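Local coordinates for 2,3,4,5-tetrahydropyridine-2,6-dicarboxylate N-succinyltransferase (Campylobacter jejuni, PDB 2RIJ), which probably catalyses the succinyl-CoA-dependent conversion of cyclic tetrahydrodipicolinate into acyclic N-succinyl-L-2-amino-6-oxopimelate, a step in the diaminopimelate route to lysine, at residues Arg207-His211 against Ile212-Asp216; Ser224-Arg227 against Met228-Leu232. All blocks are in the same frame, centred on the assembly; numbering follows the deposited sequence.

Interaction 1 (Arg207-His211 against Ile212-Asp216); sequences RFLAH and IIPED
The backbone leaves a short 3-10 turn, Phe208 to Ala210, as Ile212 N gives its hydrogen to Phe208 O at 2.9 Å, an i to i+4 bond added to the 3-10 bond that His211 N makes to the same oxygen. Two donors just after the turn thus grip the carbonyl of its first residue, and the chain then runs extended toward strand 219-220, an outermost strand of the mixed sheet, at the start of what is probably the left-handed parallel beta-helix of this hexapeptide-repeat family. A water donates to both Leu209 O and Ile212 O, spanning the exit of the turn. A chi1 of 180° swings the Phe208 ring beside its own carbonyl carbon and under Ile212. Ile212 CB lies over one ring face, 3.8 Å from the centroid, a CH-pi contact suited to a branched side chain; Pro214 approaches the ring edge. His211 is anchored by neighbours instead: its ND1 bonds Tyr146 OH and its NE2 bonds Gln45 OE1. Pro214, rigid and without an N-H, suits the extended chain, and its CD packs 3.7 Å from Leu209 CD2. Ile212 CG2 hangs above the rim of the same Phe208 face, 3.4 Å from CZ.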
loop_
_atom_site.group_PDB
_atom_site.type_symbol
_atom_site.label_atom_id
_atom_site.label_comp_id
_atom_site.label_asym_id
_atom_site.label_seq_id
_atom_site.Cartn_x
_atom_site.Cartn_y
_atom_site.Cartn_z
ATOM N N ARG A 207 -2.402 17.971 45.015
ATOM C CA ARG A 207 -3.422 18.025 44.024
ATOM C C ARG A 207 -4.076 19.414 44.052
ATOM O O ARG A 207 -4.162 20.073 45.092
ATOM C CB ARG A 207 -4.431 16.912 44.254
ATOM C CG ARG A 207 -3.770 15.526 43.995
ATOM C CD ARG A 207 -4.373 14.432 44.675
ATOM N NE ARG A 207 -3.730 13.169 44.328
ATOM C CZ ARG A 207 -4.228 12.015 44.682
ATOM N NH1 ARG A 207 -5.327 11.985 45.386
ATOM N NH2 ARG A 207 -3.650 10.909 44.320
ATOM N N PHE A 208 -4.582 19.792 42.899
ATOM C CA PHE A 208 -5.359 21.040 42.683
ATOM C C PHE A 208 -6.489 21.235 43.677
ATOM O O PHE A 208 -6.597 22.306 44.255
ATOM C CB PHE A 208 -5.863 20.992 41.222
ATOM C CG PHE A 208 -6.685 22.137 40.745
ATOM C CD1 PHE A 208 -8.061 22.140 40.952
ATOM C CD2 PHE A 208 -6.122 23.133 39.913
ATOM C CE1 PHE A 208 -8.869 23.138 40.408
ATOM C CE2 PHE A 208 -6.917 24.122 39.371
ATOM C CZ PHE A 208 -8.307 24.141 39.651
ATOM N N LEU A 209 -7.294 20.192 43.926
ATOM C CA LEU A 209 -8.455 20.348 44.776
ATOM C C LEU A 209 -8.102 20.462 46.269
ATOM O O LEU A 209 -8.947 20.792 47.072
ATOM C CB LEU A 209 -9.508 19.246 44.479
ATOM C CG LEU A 209 -10.275 19.417 43.162
ATOM C CD1 LEU A 209 -11.116 18.118 42.936
ATOM C CD2 LEU A 209 -11.164 20.689 43.144
ATOM N N ALA A 210 -6.834 20.236 46.630
ATOM C CA ALA A 210 -6.423 20.487 48.001
ATOM C C ALA A 210 -6.314 22.016 48.209
ATOM O O ALA A 210 -6.210 22.483 49.364
ATOM C CB ALA A 210 -5.075 19.763 48.351
ATOM N N HIS A 211 -6.345 22.781 47.121
ATOM C CA HIS A 211 -6.034 24.235 47.176
ATOM C C HIS A 211 -7.017 25.190 46.486
ATOM O O HIS A 211 -7.112 26.344 46.897
ATOM C CB HIS A 211 -4.629 24.484 46.602
ATOM C CG HIS A 211 -3.547 23.855 47.399
ATOM N ND1 HIS A 211 -2.967 24.463 48.492
ATOM C CD2 HIS A 211 -2.974 22.631 47.295
ATOM C CE1 HIS A 211 -2.090 23.633 49.030
ATOM N NE2 HIS A 211 -2.092 22.507 48.341
ATOM N N ILE A 212 -7.684 24.742 45.421
ATOM C CA ILE A 212 -8.440 25.617 44.535
ATOM C C ILE A 212 -9.879 25.157 44.498
ATOM O O ILE A 212 -10.150 23.963 44.466
ATOM C CB ILE A 212 -7.838 25.552 43.096
ATOM C CG1 ILE A 212 -6.308 25.811 43.169
ATOM C CG2 ILE A 212 -8.600 26.498 42.068
ATOM C CD1 ILE A 212 -5.873 27.231 43.479
ATOM N N ILE A 213 -10.789 26.120 44.487
ATOM C CA ILE A 213 -12.206 25.881 44.400
ATOM C C ILE A 213 -12.614 26.184 42.974
ATOM O O ILE A 213 -12.536 27.346 42.548
ATOM C CB ILE A 213 -12.993 26.769 45.381
ATOM C CG1 ILE A 213 -12.532 26.528 46.823
ATOM C CG2 ILE A 213 -14.552 26.532 45.247
ATOM C CD1 ILE A 213 -12.995 27.592 47.871
ATOM N N PRO A 214 -13.057 25.164 42.226
ATOM C CA PRO A 214 -13.481 25.426 40.842
ATOM C C PRO A 214 -14.662 26.399 40.764
ATOM O O PRO A 214 -15.379 26.574 41.747
ATOM C CB PRO A 214 -13.968 24.051 40.378
ATOM C CG PRO A 214 -13.210 23.084 41.164
ATOM C CD PRO A 214 -13.155 23.714 42.531
ATOM N N GLU A 215 -14.844 26.981 39.597
ATOM C CA GLU A 215 -16.036 27.786 39.268
ATOM C C GLU A 215 -17.225 26.857 39.301
ATOM O O GLU A 215 -17.092 25.616 39.259
ATOM C CB GLU A 215 -15.904 28.367 37.866
ATOM C CG GLU A 215 -14.764 29.363 37.701
ATOM C CD GLU A 215 -13.439 28.727 37.256
ATOM O OE1 GLU A 215 -13.310 27.470 37.222
ATOM O OE2 GLU A 215 -12.518 29.509 36.943
ATOM N N ASP A 216 -18.417 27.425 39.391
ATOM C CA ASP A 216 -19.605 26.587 39.499
ATOM C C ASP A 216 -19.877 25.699 38.292
ATOM O O ASP A 216 -20.595 24.686 38.418
ATOM C CB ASP A 216 -20.877 27.437 39.700
ATOM C CG ASP A 216 -21.001 28.043 41.089
ATOM O OD1 ASP A 216 -20.396 27.566 42.062
ATOM O OD2 ASP A 216 -21.759 29.019 41.187
HETATM O O HOH W 1 -11.010 22.636 46.747
#

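Interaction 2 (Ser224-Arg227 against Met228-Leu232); sequences SKVR and MGASL
Arg227 to Ala230 form a type II beta turn, closed by a hydrogen bond from Ala230 N to Arg227 O of 3.1 Å. Gly229 holds the third position with a positive phi of 95°, a conformation in which a beta carbon would press on the carbonyl oxygen of Met228, which suits glycine. That oxygen, Met228 O, is buried and has no partner in the model. Beyond the turn the chain folds back beside Val226. Ala230 CB meets Val226 CG1 at 3.5 Å, tight for two carbons, and also lies 3.2 Å from Arg227 O; its small methyl suits so close a fit. Val226 turns CG1 opposite its amide nitrogen (chi1 -174°), which aims this branch at Ala230 and, more loosely, at Leu232 CD1, 4.2 Å away. Arg227 sends its extended chain away from the turn, where NH1 bonds Asn246 OD1, NH2 forms a salt bridge with Asp203, and the guanidinium makes a cation-pi contact with Phe205. Met228, present as selenomethionine, bends at chi2 and lies against Tyr146 and Ser149 of helix 138-149. Val226 and Leu232 pack on Ile220, while Ala230 and Leu232 pack on Val245, so the turn and the chain beside it join helix 138-149 to strands 219-220 and 244-245, opening strands of the probable left-handed beta-helix.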
loop_
_atom_site.group_PDB
_atom_site.type_symbol
_atom_site.label_atom_id
_atom_site.label_comp_id
_atom_site.label_asym_id
_atom_site.label_seq_id
_atom_site.Cartn_x
_atom_site.Cartn_y
_atom_site.Cartn_z
ATOM N N SER A 224 -7.079 13.076 41.832
ATOM C CA SER A 224 -5.744 12.625 41.428
ATOM C C SER A 224 -5.405 12.994 39.952
ATOM O O SER A 224 -4.253 12.943 39.529
ATOM C CB SER A 224 -5.631 11.110 41.640
ATOM O OG SER A 224 -6.490 10.444 40.774
ATOM N N LYS A 225 -6.413 13.388 39.170
ATOM C CA LYS A 225 -6.218 13.690 37.746
ATOM C C LYS A 225 -5.854 15.149 37.427
ATOM O O LYS A 225 -5.603 15.458 36.273
ATOM C CB LYS A 225 -7.457 13.327 36.947
ATOM C CG LYS A 225 -7.879 11.850 36.969
ATOM C CD LYS A 225 -6.663 10.901 36.988
ATOM C CE LYS A 225 -7.060 9.418 36.779
ATOM N NZ LYS A 225 -7.355 9.215 35.325
ATOM N N VAL A 226 -5.858 16.010 38.435
ATOM C CA VAL A 226 -5.454 17.421 38.282
ATOM C C VAL A 226 -4.422 17.784 39.328
ATOM O O VAL A 226 -4.723 17.928 40.525
ATOM C CB VAL A 226 -6.663 18.376 38.292
ATOM C CG1 VAL A 226 -6.229 19.844 37.967
ATOM C CG2 VAL A 226 -7.739 17.905 37.300
ATOM N N ARG A 227 -3.185 17.940 38.872
ATOM C CA ARG A 227 -2.114 18.357 39.745
ATOM C C ARG A 227 -2.213 19.845 40.096
ATOM O O ARG A 227 -2.701 20.673 39.306
ATOM C CB ARG A 227 -0.792 18.035 39.091
ATOM C CG ARG A 227 0.312 17.601 40.040
ATOM C CD ARG A 227 1.501 17.244 39.187
ATOM N NE ARG A 227 2.530 16.503 39.906
ATOM C CZ ARG A 227 3.679 16.142 39.383
ATOM N NH1 ARG A 227 3.942 16.461 38.146
ATOM N NH2 ARG A 227 4.571 15.457 40.079
HETATM N N MSE A 228 -1.775 20.187 41.307
HETATM C CA MSE A 228 -1.600 21.604 41.657
HETATM C C MSE A 228 -0.657 22.318 40.659
HETATM O O MSE A 228 0.342 21.756 40.229
HETATM C CB MSE A 228 -1.120 21.721 43.114
HETATM C CG MSE A 228 -1.008 23.148 43.644
HETATM SE SE MSE A 228 -2.670 24.130 43.426
HETATM C CE MSE A 228 -2.039 25.783 44.311
ATOM N N GLY A 229 -1.020 23.544 40.267
ATOM C CA GLY A 229 -0.395 24.241 39.166
ATOM C C GLY A 229 -1.093 24.127 37.797
ATOM O O GLY A 229 -0.690 24.801 36.876
ATOM N N ALA A 230 -2.065 23.215 37.657
ATOM C CA ALA A 230 -2.912 23.135 36.491
ATOM C C ALA A 230 -3.783 24.399 36.428
ATOM O O ALA A 230 -4.114 25.015 37.455
ATOM C CB ALA A 230 -3.789 21.821 36.508
ATOM N N SER A 231 -4.160 24.766 35.212
ATOM C CA SER A 231 -5.017 25.915 34.961
ATOM C C SER A 231 -6.208 25.495 34.100
ATOM O O SER A 231 -6.045 25.134 32.938
ATOM C CB SER A 231 -4.208 27.014 34.296
ATOM O OG SER A 231 -5.000 28.151 34.057
ATOM N N LEU A 232 -7.387 25.489 34.693
ATOM C CA LEU A 232 -8.612 25.086 34.015
ATOM C C LEU A 232 -9.549 26.281 33.824
ATOM O O LEU A 232 -10.032 26.850 34.794
ATOM C CB LEU A 232 -9.294 24.004 34.830
ATOM C CG LEU A 232 -8.447 22.787 35.270
ATOM C CD1 LEU A 232 -9.401 21.798 35.989
ATOM C CD2 LEU A 232 -7.687 22.125 34.072
#

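In the fold
Both contacts are buried and local, in successive loops on either side of strand 219-220. They meet through a probable hydrogen bond from Phe208 N to Val226 O (3.0 Å), through Phe208 CE2 against Ala230 O, and through His211 CB on Met228 CE. Helix 138-149 and Ile220 touch both. Interaction 1 depends on an aromatic ring and a water bridge, and much of it faces a second subunit, with Asp216 salt-bridged to Arg184 of that subunit. Interaction 2 joins aliphatic side chains round a glycine-bearing turn, adds a buried arginine, and lies nearer the chain centre and the predicted active-site Glu258. Both reach a third subunit, interaction 1 through Arg207, interaction 2 through Ser224, Lys225 and Arg227.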